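Local coordinates for protein phosphatidylinositol-specific phospholipase C1 (Streptomyces antibioticus, PDB 3H4X) that is a bacterial enzyme of the phospholipase C family, a single chain folded as a parallel beta/alpha barrel ringed by helices, at residues A89-A92 with S93-R96; D110-A113 with W114-H118; G166-T169 with A170-V174; D260-A263 with A264-L267; T273-Y276 with D277-Y281. All blocks are in the same frame, centred on the assembly; numbering follows the deposited sequence.

Interaction 1. Residues A89-A92 with S93-R96; sequences AANA and SELR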
loop_
_atom_site.group_PDB
_atom_site.type_symbol
_atom_site.label_atom_id
_atom_site.label_comp_id
_atom_site.label_asym_id
_atom_site.label_seq_id
_atom_site.Cartn_x
_atom_site.Cartn_y
_atom_site.Cartn_z
ATOM N N ALA A 89 -5.765 -0.216 -20.164
ATOM C CA ALA A 89 -6.101 0.900 -21.046
ATOM C C ALA A 89 -4.843 1.609 -21.533
ATOM O O ALA A 89 -3.930 1.866 -20.753
ATOM C CB ALA A 89 -7.010 1.883 -20.330
ATOM N N ALA A 90 -4.804 1.938 -22.820
ATOM C CA ALA A 90 -3.651 2.630 -23.395
ATOM C C ALA A 90 -3.655 4.118 -23.048
ATOM O O ALA A 90 -2.610 4.768 -23.037
ATOM C CB ALA A 90 -3.611 2.438 -24.906
ATOM N N ASN A 91 -4.838 4.654 -22.772
ATOM C CA ASN A 91 -4.991 6.062 -22.435
ATOM C C ASN A 91 -6.350 6.288 -21.794
ATOM O O ASN A 91 -7.167 5.371 -21.732
ATOM C CB ASN A 91 -4.829 6.932 -23.681
ATOM C CG ASN A 91 -5.771 6.527 -24.793
ATOM O OD1 ASN A 91 -6.985 6.507 -24.609
ATOM N ND2 ASN A 91 -5.216 6.195 -25.952
ATOM N N ALA A 92 -6.593 7.506 -21.322
ATOM C CA ALA A 92 -7.820 7.805 -20.592
ATOM C C ALA A 92 -9.077 7.566 -21.429
ATOM O O ALA A 92 -10.122 7.204 -20.890
ATOM C CB ALA A 92 -7.791 9.232 -20.062
ATOM N N SER A 93 -8.976 7.768 -22.742
ATOM C CA SER A 93 -10.129 7.599 -23.630
ATOM C C SER A 93 -10.628 6.158 -23.611
ATOM O O SER A 93 -11.787 5.885 -23.943
ATOM C CB SER A 93 -9.787 8.010 -25.068
ATOM O OG SER A 93 -9.201 6.939 -25.791
ATOM N N GLU A 94 -9.746 5.244 -23.216
ATOM C CA GLU A 94 -10.044 3.816 -23.227
ATOM C C GLU A 94 -10.511 3.272 -21.882
ATOM O O GLU A 94 -10.842 2.096 -21.775
ATOM C CB GLU A 94 -8.824 3.009 -23.685
ATOM C CG GLU A 94 -8.418 3.241 -25.129
ATOM C CD GLU A 94 -7.402 2.225 -25.623
ATOM O OE1 GLU A 94 -6.878 1.442 -24.799
ATOM O OE2 GLU A 94 -7.128 2.204 -26.840
ATOM N N LEU A 95 -10.527 4.106 -20.850
ATOM C CA LEU A 95 -10.967 3.623 -19.546
ATOM C C LEU A 95 -12.446 3.238 -19.598
ATOM O O LEU A 95 -13.268 3.955 -20.181
ATOM C CB LEU A 95 -10.694 4.654 -18.452
ATOM C CG LEU A 95 -9.212 4.833 -18.101
ATOM C CD1 LEU A 95 -9.013 6.057 -17.228
ATOM C CD2 LEU A 95 -8.645 3.586 -17.430
ATOM N N ARG A 96 -12.768 2.094 -19.004
ATOM C CA ARG A 96 -14.123 1.551 -19.025
ATOM C C ARG A 96 -14.550 1.181 -20.443
ATOM O O ARG A 96 -15.657 1.518 -20.869
ATOM C CB ARG A 96 -15.125 2.531 -18.406
ATOM C CG ARG A 96 -14.770 2.967 -16.999
ATOM C CD ARG A 96 -15.786 3.955 -16.436
ATOM N NE ARG A 96 -15.412 4.311 -15.076
ATOM C CZ ARG A 96 -14.500 5.225 -14.768
ATOM N NH1 ARG A 96 -13.889 5.913 -15.723
ATOM N NH2 ARG A 96 -14.202 5.449 -13.495
#
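Ala-89 turns its methyl toward the following residues, where CB lies 3.7 Å from Leu-95 CD2 and also brushes the CB of Glu-94. At Ala-90 the contact becomes polar. Its backbone N donates to Glu-94 OE1 at 2.9 Å in an almost straight bond (169°), and OE1 receives it from above the carboxylate plane. The carboxylate gets there because the chain of Glu-94 runs extended beyond CG (chi2 -168°), back over Ala-90, whose CB rests 3.4 Å from OE1. Asn-91 comes next and is gripped at two oxygens. Its carbonyl O takes the N-H of Glu-94 at 3.0 Å, while its side-chain OD1 accepts the hydroxyl of Ser-93, OG to OD1 being only 2.5 Å; a weak bond from Glu-94 N reaches the same OD1. Asn-91 stands just ahead of a short 3-10 turn in the loop between strand 73-74 and helix 104-117. CG of Asn-91 sits between the backbone N and the carbonyl carbon (chi1 55°), which folds the amide over Ser-93. Ala-92 adds the next i to i+3 bond of the 3-10 turn, its O accepting from Leu-95 N at 3.1 Å. The methyl of Ala-92 leans on Ala-117 of helix 104-117, and Leu-95 reaches Trp-114 of the same helix.

Interaction 2. Residues D110-A113 with W114-H118; sequences DMRA and WHDAH. With EOH (ethanol), chain F.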
loop_
_atom_site.group_PDB
_atom_site.type_symbol
_atom_site.label_atom_id
_atom_site.label_comp_id
_atom_site.label_asym_id
_atom_site.label_seq_id
_atom_site.Cartn_x
_atom_site.Cartn_y
_atom_site.Cartn_z
ATOM N N ASP A 110 -3.693 1.093 -16.452
ATOM C CA ASP A 110 -4.913 1.804 -16.074
ATOM C C ASP A 110 -4.565 3.001 -15.197
ATOM O O ASP A 110 -5.111 4.097 -15.370
ATOM C CB ASP A 110 -5.880 0.894 -15.308
ATOM C CG ASP A 110 -6.562 -0.133 -16.194
ATOM O OD1 ASP A 110 -6.241 -0.206 -17.398
ATOM O OD2 ASP A 110 -7.426 -0.871 -15.669
ATOM N N MET A 111 -3.661 2.782 -14.246
ATOM C CA MET A 111 -3.229 3.848 -13.346
ATOM C C MET A 111 -2.599 5.011 -14.105
ATOM O O MET A 111 -2.880 6.172 -13.823
ATOM C CB MET A 111 -2.241 3.308 -12.309
ATOM C CG MET A 111 -2.866 2.377 -11.290
ATOM S SD MET A 111 -1.661 1.622 -10.188
ATOM C CE MET A 111 -0.990 3.050 -9.349
ATOM N N ARG A 112 -1.725 4.696 -15.051
ATOM C CA ARG A 112 -1.074 5.730 -15.851
ATOM C C ARG A 112 -2.090 6.513 -16.681
ATOM O O ARG A 112 -2.047 7.745 -16.733
ATOM C CB ARG A 112 -0.009 5.111 -16.761
ATOM C CG ARG A 112 0.674 6.098 -17.699
ATOM C CD ARG A 112 1.324 7.231 -16.931
ATOM N NE ARG A 112 2.022 8.172 -17.807
ATOM C CZ ARG A 112 3.290 8.048 -18.187
ATOM N NH1 ARG A 112 4.010 7.012 -17.778
ATOM N NH2 ARG A 112 3.841 8.959 -18.983
ATOM N N ALA A 113 -3.008 5.794 -17.321
ATOM C CA ALA A 113 -4.034 6.426 -18.142
ATOM C C ALA A 113 -4.884 7.369 -17.297
ATOM O O ALA A 113 -5.145 8.512 -17.677
ATOM C CB ALA A 113 -4.903 5.367 -18.792
ATOM N N TRP A 114 -5.300 6.882 -16.134
ATOM C CA TRP A 114 -6.125 7.661 -15.229
ATOM C C TRP A 114 -5.350 8.871 -14.704
ATOM O O TRP A 114 -5.875 9.984 -14.637
ATOM C CB TRP A 114 -6.604 6.769 -14.081
ATOM C CG TRP A 114 -7.430 7.473 -13.072
ATOM C CD1 TRP A 114 -8.785 7.631 -13.083
ATOM C CD2 TRP A 114 -6.960 8.115 -11.886
ATOM N NE1 TRP A 114 -9.186 8.340 -11.979
ATOM C CE2 TRP A 114 -8.084 8.648 -11.226
ATOM C CE3 TRP A 114 -5.696 8.293 -11.315
ATOM C CZ2 TRP A 114 -7.981 9.348 -10.025
ATOM C CZ3 TRP A 114 -5.597 8.984 -10.125
ATOM C CH2 TRP A 114 -6.731 9.501 -9.492
ATOM N N HIS A 115 -4.092 8.645 -14.340
ATOM C CA HIS A 115 -3.213 9.705 -13.861
ATOM C C HIS A 115 -3.105 10.847 -14.867
ATOM O O HIS A 115 -3.248 12.020 -14.510
ATOM C CB HIS A 115 -1.829 9.123 -13.555
ATOM C CG HIS A 115 -0.749 10.149 -13.413
ATOM N ND1 HIS A 115 -0.504 10.817 -12.232
ATOM C CD2 HIS A 115 0.167 10.605 -14.300
ATOM C CE1 HIS A 115 0.508 11.650 -12.403
ATOM N NE2 HIS A 115 0.933 11.539 -13.649
ATOM N N ASP A 116 -2.838 10.506 -16.121
ATOM C CA ASP A 116 -2.694 11.527 -17.154
ATOM C C ASP A 116 -3.984 12.328 -17.347
ATOM O O ASP A 116 -3.943 13.499 -17.728
ATOM C CB ASP A 116 -2.234 10.901 -18.472
ATOM C CG ASP A 116 -0.795 10.412 -18.418
ATOM O OD1 ASP A 116 -0.028 10.881 -17.547
ATOM O OD2 ASP A 116 -0.429 9.561 -19.253
ATOM N N ALA A 117 -5.123 11.704 -17.064
ATOM C CA ALA A 117 -6.424 12.356 -17.221
ATOM C C ALA A 117 -6.834 13.186 -16.002
ATOM O O ALA A 117 -7.789 13.963 -16.065
ATOM C CB ALA A 117 -7.495 11.321 -17.530
ATOM N N HIS A 118 -6.117 13.016 -14.895
ATOM C CA HIS A 118 -6.440 13.718 -13.657
ATOM C C HIS A 118 -5.220 14.410 -13.058
ATOM O O HIS A 118 -4.759 14.048 -11.974
ATOM C CB HIS A 118 -7.052 12.754 -12.635
ATOM C CG HIS A 118 -8.276 12.048 -13.131
ATOM N ND1 HIS A 118 -9.553 12.502 -12.882
ATOM C CD2 HIS A 118 -8.414 10.922 -13.869
ATOM C CE1 HIS A 118 -10.424 11.681 -13.441
ATOM N NE2 HIS A 118 -9.759 10.716 -14.049
HETATM C C1 EOH F . 6.968 6.088 -18.133
HETATM C C2 EOH F . 8.397 5.612 -17.895
HETATM O O EOH F . 6.860 7.495 -18.077
#
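Arg-112 and Asp-116 form a salt bridge one helical turn apart, NE donating to OD2 at 3.2 Å on the syn side of the carboxylate. A weaker bond runs from the same NE to OD1, so a single N-H is shared between both oxygens. Guanidinium and carboxylate planes stand nearly perpendicular, 87° apart. The arginine chain bends at chi2 (57°), which turns NE forward along the helix, toward Asp-116. Beyond NE, NH1 donates to the oxygen of an ethanol molecule at 2.9 Å and is also bonded to Lys-152 O. Beneath the ion pair lies the regular alpha-helical pattern of helix 104-117, each N-H bonded to the carbonyl four residues back. Trp-114 N meets Asp-110 O at 2.9 Å and His-115 N meets Met-111 O at 2.8 Å. Asp-116 N reaches Arg-112 O with similar closeness, whereas the last bond, from Ala-117 N to Ala-113 O, stretches to 3.3 Å as the helix ends. Around the helix, Trp-114 NE1 is bonded to Asp-53, and His-115 ND1 is hydrogen-bonded to NE2 of His-121. Met-111 and Trp-114 pack inward, both against Phe-189 of strand 189-195.

Interaction 3. Residues G166-T169 with A170-V174; sequences GHAT and ADEAV
Glu-172 reaches back across the first turn of its helix to His-167 and Ala-168, and each of its carbons meets something on the way. CB lies 3.5 Å from Thr-169 OG1. With CG anti to the backbone N (chi1 177°) and the chain straight beyond it, CG then passes 3.7 Å from His-167 ND1. At the carboxylate the two oxygens part company: OE1 touches the methyl of Ala-168, while OE2 does the bonding. His-167 ND1 donates to OE2 at 2.8 Å, the oxygen lying practically in the ring plane and using its anti lone pair. Carboxylate and imidazole planes are turned 78° against each other. A weaker bond comes to OE2 from Ala-168 N at 3.2 Å. The imidazole also lays one face over Ala-173, whose CA stands 3.8 Å from the ring centroid in a CH-pi contact. The contact straddles the start of helix 170-177: His-167 and Ala-168 belong to the preceding loop and Thr-169 is the N-cap. The threonine hydroxyl OG1 accepts the N-H of Glu-172 at 3.1 Å, and Thr-169 O takes Ala-173 N in the first regular bond. Two N-H groups converge on OE2 near the positive end of the helix dipole, a setting that should stabilise Glu-172 as a carboxylate; the carboxylate would favour a protonated His-167 but the helix end oppose it, leaving its charge undecided.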
loop_
_atom_site.group_PDB
_atom_site.type_symbol
_atom_site.label_atom_id
_atom_site.label_comp_id
_atom_site.label_asym_id
_atom_site.label_seq_id
_atom_site.Cartn_x
_atom_site.Cartn_y
_atom_site.Cartn_z
ATOM N N GLY A 166 19.208 12.814 0.823
ATOM C CA GLY A 166 20.625 12.602 1.108
ATOM C C GLY A 166 20.891 11.886 2.420
ATOM O O GLY A 166 22.043 11.682 2.801
ATOM N N HIS A 167 19.826 11.502 3.118
ATOM C CA HIS A 167 19.962 10.801 4.394
ATOM C C HIS A 167 20.498 9.387 4.194
ATOM O O HIS A 167 20.442 8.837 3.093
ATOM C CB HIS A 167 18.620 10.753 5.131
ATOM C CG HIS A 167 18.167 12.083 5.647
ATOM N ND1 HIS A 167 18.603 12.602 6.847
ATOM C CD2 HIS A 167 17.313 12.997 5.130
ATOM C CE1 HIS A 167 18.040 13.781 7.044
ATOM N NE2 HIS A 167 17.254 14.045 6.017
ATOM N N ALA A 168 21.019 8.799 5.264
ATOM C CA ALA A 168 21.595 7.462 5.183
ATOM C C ALA A 168 20.530 6.382 5.000
ATOM O O ALA A 168 20.765 5.386 4.317
ATOM C CB ALA A 168 22.437 7.170 6.415
ATOM N N THR A 169 19.369 6.577 5.619
ATOM C CA THR A 169 18.285 5.600 5.548
ATOM C C THR A 169 16.929 6.293 5.546
ATOM O O THR A 169 16.812 7.459 5.927
ATOM C CB THR A 169 18.289 4.644 6.751
ATOM O OG1 THR A 169 17.926 5.371 7.930
ATOM C CG2 THR A 169 19.653 3.985 6.935
ATOM N N ALA A 170 15.900 5.559 5.138
ATOM C CA ALA A 170 14.542 6.079 5.142
ATOM C C ALA A 170 14.104 6.437 6.558
ATOM O O ALA A 170 13.439 7.448 6.774
ATOM C CB ALA A 170 13.588 5.068 4.527
ATOM N N ASP A 171 14.476 5.607 7.528
ATOM C CA ASP A 171 14.108 5.871 8.911
ATOM C C ASP A 171 14.697 7.192 9.397
ATOM O O ASP A 171 14.015 7.989 10.043
ATOM C CB ASP A 171 14.581 4.749 9.827
ATOM C CG ASP A 171 14.113 4.941 11.249
ATOM O OD1 ASP A 171 12.890 4.874 11.477
ATOM O OD2 ASP A 171 14.964 5.185 12.133
ATOM N N GLU A 172 15.973 7.410 9.105
ATOM C CA GLU A 172 16.632 8.641 9.509
ATOM C C GLU A 172 15.904 9.833 8.900
ATOM O O GLU A 172 15.621 10.819 9.580
ATOM C CB GLU A 172 18.097 8.631 9.070
ATOM C CG GLU A 172 18.857 9.914 9.374
ATOM C CD GLU A 172 20.244 9.923 8.755
ATOM O OE1 GLU A 172 21.103 9.135 9.206
ATOM O OE2 GLU A 172 20.477 10.724 7.823
ATOM N N ALA A 173 15.603 9.738 7.609
ATOM C CA ALA A 173 14.937 10.819 6.905
ATOM C C ALA A 173 13.559 11.118 7.487
ATOM O O ALA A 173 13.210 12.274 7.728
ATOM C CB ALA A 173 14.824 10.489 5.429
ATOM N N VAL A 174 12.767 10.076 7.708
ATOM C CA VAL A 174 11.384 10.288 8.099
ATOM C C VAL A 174 11.276 10.834 9.528
ATOM O O VAL A 174 10.461 11.715 9.809
ATOM C CB VAL A 174 10.535 9.010 7.885
ATOM C CG1 VAL A 174 10.660 8.055 9.064
ATOM C CG2 VAL A 174 9.078 9.374 7.603
#

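Interaction 4. Residues D260-A263 with A264-L267; sequences DGDA and ATYL. Unlike the reference sequence in segment 264-267: Ala-264 (reference Pro).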
loop_
_atom_site.group_PDB
_atom_site.type_symbol
_atom_site.label_atom_id
_atom_site.label_comp_id
_atom_site.label_asym_id
_atom_site.label_seq_id
_atom_site.Cartn_x
_atom_site.Cartn_y
_atom_site.Cartn_z
ATOM N N ASP A 260 1.686 -2.189 9.180
ATOM C CA ASP A 260 0.383 -2.597 8.681
ATOM C C ASP A 260 -0.132 -3.706 9.584
ATOM O O ASP A 260 0.519 -4.745 9.732
ATOM C CB ASP A 260 0.562 -3.090 7.242
ATOM C CG ASP A 260 -0.742 -3.339 6.530
ATOM O OD1 ASP A 260 -1.543 -4.148 7.029
ATOM O OD2 ASP A 260 -0.955 -2.730 5.459
ATOM N N GLY A 261 -1.282 -3.490 10.215
ATOM C CA GLY A 261 -1.782 -4.472 11.166
ATOM C C GLY A 261 -3.249 -4.286 11.478
ATOM O O GLY A 261 -3.869 -3.297 11.088
ATOM N N ASP A 262 -3.797 -5.251 12.205
ATOM C CA ASP A 262 -5.215 -5.309 12.523
ATOM C C ASP A 262 -5.657 -4.166 13.444
ATOM O O ASP A 262 -5.085 -3.964 14.519
ATOM C CB ASP A 262 -5.500 -6.655 13.183
ATOM C CG ASP A 262 -6.943 -6.817 13.566
ATOM O OD1 ASP A 262 -7.792 -6.871 12.655
ATOM O OD2 ASP A 262 -7.223 -6.887 14.782
ATOM N N ALA A 263 -6.691 -3.436 13.029
ATOM C CA ALA A 263 -7.177 -2.284 13.793
ATOM C C ALA A 263 -7.586 -2.635 15.226
ATOM O O ALA A 263 -7.194 -1.952 16.177
ATOM C CB ALA A 263 -8.335 -1.609 13.070
ATOM N N ALA A 264 -8.384 -3.686 15.385
ATOM C CA ALA A 264 -8.834 -4.070 16.719
ATOM C C ALA A 264 -7.640 -4.363 17.625
ATOM O O ALA A 264 -7.638 -4.006 18.807
ATOM C CB ALA A 264 -9.765 -5.271 16.645
ATOM N N THR A 265 -6.621 -5.006 17.069
ATOM C CA THR A 265 -5.412 -5.311 17.824
ATOM C C THR A 265 -4.695 -4.033 18.262
ATOM O O THR A 265 -4.293 -3.904 19.424
ATOM C CB THR A 265 -4.470 -6.231 17.023
ATOM O OG1 THR A 265 -5.168 -7.431 16.669
ATOM C CG2 THR A 265 -3.244 -6.592 17.843
ATOM N N TYR A 266 -4.554 -3.078 17.346
ATOM C CA TYR A 266 -3.921 -1.811 17.694
ATOM C C TYR A 266 -4.666 -1.079 18.796
ATOM O O TYR A 266 -4.081 -0.267 19.513
ATOM C CB TYR A 266 -3.806 -0.894 16.476
ATOM C CG TYR A 266 -2.663 -1.241 15.555
ATOM C CD1 TYR A 266 -1.358 -1.312 16.031
ATOM C CD2 TYR A 266 -2.883 -1.492 14.210
ATOM C CE1 TYR A 266 -0.307 -1.634 15.193
ATOM C CE2 TYR A 266 -1.840 -1.803 13.365
ATOM C CZ TYR A 266 -0.556 -1.880 13.859
ATOM O OH TYR A 266 0.473 -2.203 13.004
ATOM N N LEU A 267 -5.961 -1.349 18.915
ATOM C CA LEU A 267 -6.779 -0.650 19.895
ATOM C C LEU A 267 -7.047 -1.473 21.154
ATOM O O LEU A 267 -7.843 -1.067 21.999
ATOM C CB LEU A 267 -8.100 -0.207 19.263
ATOM C CG LEU A 267 -8.073 1.163 18.588
ATOM C CD1 LEU A 267 -7.006 1.246 17.498
ATOM C CD2 LEU A 267 -9.442 1.503 18.036
HETATM O O HOH W 1 -9.774 -5.083 13.320
#
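Asp-262 and Thr-265 cross at about a right angle at an N-cap, where strand 258-262 of the barrel gives way to the short helix 263-266. The aspartate CG is anti to the backbone N (chi1 179°), which brings OD2 to the N-H of Thr-265. OD2 accepts twice from one residue, from Thr-265 OG1 at 2.8 Å and from Thr-265 N at 3.0 Å, although the place of OD2 is less sure than that of its neighbours. The threonine hydroxyl stands beside its own backbone N, so both donors come to the oxygen together. Under this cap the helix begins in the usual way, Tyr-266 N bonding Asp-262 O at 3.0 Å nearly along the C=O axis. Tyr-266 sends its ring back along the strand, with the rim toward the backbone: Gly-261 O lies near the ring plane, 3.4 Å from CE2. Since Gly-261 has no side chain, the phenol OH can approach its CA to 3.7 Å. The side chain of Asp-260 points away from the helix, its carboxylate pairing with Lys-127. Ala-263 and Leu-267 pack on Leu-312 of helix 302-314. The second carboxylate oxygen is also used: a water donates to Asp-262 OD1 at 2.8 Å and accepts from Ala-264 N at 2.9 Å.

Interaction 5. Residues T273-Y276 with D277-Y281; sequences TSWY and DTRHY. With EOH (ethanol), chain N.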
loop_
_atom_site.group_PDB
_atom_site.type_symbol
_atom_site.label_atom_id
_atom_site.label_comp_id
_atom_site.label_asym_id
_atom_site.label_seq_id
_atom_site.Cartn_x
_atom_site.Cartn_y
_atom_site.Cartn_z
ATOM N N THR A 273 0.247 3.243 20.133
ATOM C CA THR A 273 0.241 3.678 18.740
ATOM C C THR A 273 0.785 5.094 18.550
ATOM O O THR A 273 1.102 5.481 17.430
ATOM C CB THR A 273 -1.153 3.557 18.104
ATOM O OG1 THR A 273 -2.104 4.256 18.911
ATOM C CG2 THR A 273 -1.567 2.094 17.987
ATOM N N SER A 274 0.917 5.864 19.629
ATOM C CA SER A 274 1.477 7.210 19.512
ATOM C C SER A 274 2.923 7.164 19.014
ATOM O O SER A 274 3.406 8.108 18.395
ATOM C CB SER A 274 1.389 7.971 20.838
ATOM O OG SER A 274 2.348 7.505 21.768
ATOM N N TRP A 275 3.602 6.058 19.290
ATOM C CA TRP A 275 4.984 5.858 18.870
ATOM C C TRP A 275 5.144 6.095 17.371
ATOM O O TRP A 275 6.101 6.729 16.930
ATOM C CB TRP A 275 5.402 4.434 19.236
ATOM C CG TRP A 275 6.811 4.047 18.913
ATOM C CD1 TRP A 275 7.926 4.323 19.651
ATOM C CD2 TRP A 275 7.251 3.266 17.795
ATOM N NE1 TRP A 275 9.033 3.775 19.051
ATOM C CE2 TRP A 275 8.647 3.122 17.911
ATOM C CE3 TRP A 275 6.601 2.680 16.703
ATOM C CZ2 TRP A 275 9.403 2.420 16.978
ATOM C CZ3 TRP A 275 7.354 1.984 15.781
ATOM C CH2 TRP A 275 8.741 1.857 15.924
ATOM N N TYR A 276 4.193 5.588 16.590
ATOM C CA TYR A 276 4.240 5.714 15.131
ATOM C C TYR A 276 4.076 7.158 14.690
ATOM O O TYR A 276 4.745 7.624 13.771
ATOM C CB TYR A 276 3.152 4.853 14.473
ATOM C CG TYR A 276 3.289 3.397 14.811
ATOM C CD1 TYR A 276 4.044 2.545 14.013
ATOM C CD2 TYR A 276 2.695 2.875 15.948
ATOM C CE1 TYR A 276 4.192 1.214 14.334
ATOM C CE2 TYR A 276 2.837 1.545 16.275
ATOM C CZ TYR A 276 3.586 0.720 15.464
ATOM O OH TYR A 276 3.741 -0.606 15.784
ATOM N N ASP A 277 3.157 7.856 15.344
ATOM C CA ASP A 277 2.842 9.236 14.994
ATOM C C ASP A 277 4.025 10.150 15.317
ATOM O O ASP A 277 4.407 11.008 14.518
ATOM C CB ASP A 277 1.597 9.671 15.766
ATOM C CG ASP A 277 0.850 10.807 15.099
ATOM O OD1 ASP A 277 1.408 11.450 14.184
ATOM O OD2 ASP A 277 -0.306 11.053 15.509
ATOM N N THR A 278 4.621 9.943 16.486
ATOM C CA THR A 278 5.763 10.743 16.915
ATOM C C THR A 278 6.917 10.650 15.915
ATOM O O THR A 278 7.609 11.636 15.652
ATOM C CB THR A 278 6.240 10.302 18.314
ATOM O OG1 THR A 278 5.187 10.512 19.266
ATOM C CG2 THR A 278 7.471 11.086 18.735
ATOM N N ARG A 279 7.105 9.463 15.350
ATOM C CA ARG A 279 8.220 9.209 14.443
ATOM C C ARG A 279 7.874 9.421 12.970
ATOM O O ARG A 279 8.732 9.262 12.098
ATOM C CB ARG A 279 8.764 7.799 14.677
ATOM C CG ARG A 279 9.549 7.674 15.977
ATOM C CD ARG A 279 9.670 6.238 16.459
ATOM N NE ARG A 279 10.586 6.134 17.593
ATOM C CZ ARG A 279 11.801 5.595 17.530
ATOM N NH1 ARG A 279 12.252 5.089 16.389
ATOM N NH2 ARG A 279 12.565 5.548 18.615
ATOM N N HIS A 280 6.622 9.786 12.707
ATOM C CA HIS A 280 6.135 10.050 11.350
ATOM C C HIS A 280 6.065 8.800 10.474
ATOM O O HIS A 280 6.096 8.888 9.244
ATOM C CB HIS A 280 6.961 11.144 10.669
ATOM C CG HIS A 280 7.176 12.349 11.529
ATOM N ND1 HIS A 280 6.138 13.021 12.139
ATOM C CD2 HIS A 280 8.309 12.992 11.897
ATOM C CE1 HIS A 280 6.623 14.032 12.838
ATOM N NE2 HIS A 280 7.939 14.035 12.710
ATOM N N TYR A 281 5.961 7.635 11.105
ATOM C CA TYR A 281 5.782 6.395 10.360
ATOM C C TYR A 281 4.342 6.283 9.885
ATOM O O TYR A 281 3.423 6.763 10.545
ATOM C CB TYR A 281 6.101 5.183 11.233
ATOM C CG TYR A 281 7.497 5.146 11.811
ATOM C CD1 TYR A 281 8.577 5.703 11.138
ATOM C CD2 TYR A 281 7.738 4.510 13.020
ATOM C CE1 TYR A 281 9.860 5.649 11.672
ATOM C CE2 TYR A 281 9.004 4.447 13.560
ATOM C CZ TYR A 281 10.060 5.013 12.886
ATOM O OH TYR A 281 11.309 4.937 13.460
HETATM C C1 EOH N . 2.878 13.750 15.722
HETATM C C2 EOH N . 2.656 13.518 17.212
HETATM O O EOH N . 4.246 13.743 15.383
HETATM O O HOH W 2 4.801 8.798 21.392
#
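Trp-275 carries Arg-279 and Tyr-281 on its indole. Arg-279 CD sits over the five-membered ring, 3.8 Å from its centroid, in a CH-pi contact. NE comes within 3.2 Å of Trp-275 NE1, but both are donors, so this is no hydrogen bond; NE merely lies over the indole as the chain passes. CG of Trp-275 is anti to the backbone N (chi1 -178°), which sends the indole along the helix toward both partners. Tyr-281 turns its edge to the six-membered ring in a T-shaped pair, centroids 5.2 Å apart and planes at 63°, with CE2 reaching 3.5 Å from Trp-275 CH2. The arginine is held over the indole by its far end: NH1 donates to Tyr-281 OH at 3.1 Å, the oxygen lying in the guanidinium plane. That hydroxyl is also bonded to Asp-171 and Arg-244. Tyr-281 is brought back to the helix by a Schellman motif that closes helix 274-278. His-280 has positive phi (68°), and after this reversal Tyr-281 N bonds Tyr-276 O at 2.9 Å. One turn earlier Thr-278 N bonds Ser-274 O, and a water spans the two side chains, 2.8 Å from both Ser-274 OG and Thr-278 OG1. Ser-274 OG is held too by Asp-272. On a further side an ethanol molecule donates to Asp-277 O, while Asp-277 OD2 bonds His-316. Tyr-276 packs its ring edge-to-face with Phe-259.

The contacts form two groups, 1 with 2 and 3 to 5 together; 4 and 5 lie across the chain's centre from 1 and 2. Interactions 1 and 2 touch: Asp-110 OD1 probably accepts from Ala-89 N at 2.8 Å, and the methyls of Ala-92 and Ala-117 meet, CB to CB 3.3 Å. Interaction 5 joins 3 and 4. Its Tyr-281 OH lies 2.5 Å from Asp-171 OD1 of interaction 3, with Val-174 packed alongside, and Tyr-266 O of interaction 4 meets Thr-273 CG2 at 3.8 Å. The centres of interactions 1 and 5 are about 40 Å apart. Trp-275 of interaction 5 also touches Asp-242, which lines a pocket holding an acetyl group together with Gly-241 and Glu-245.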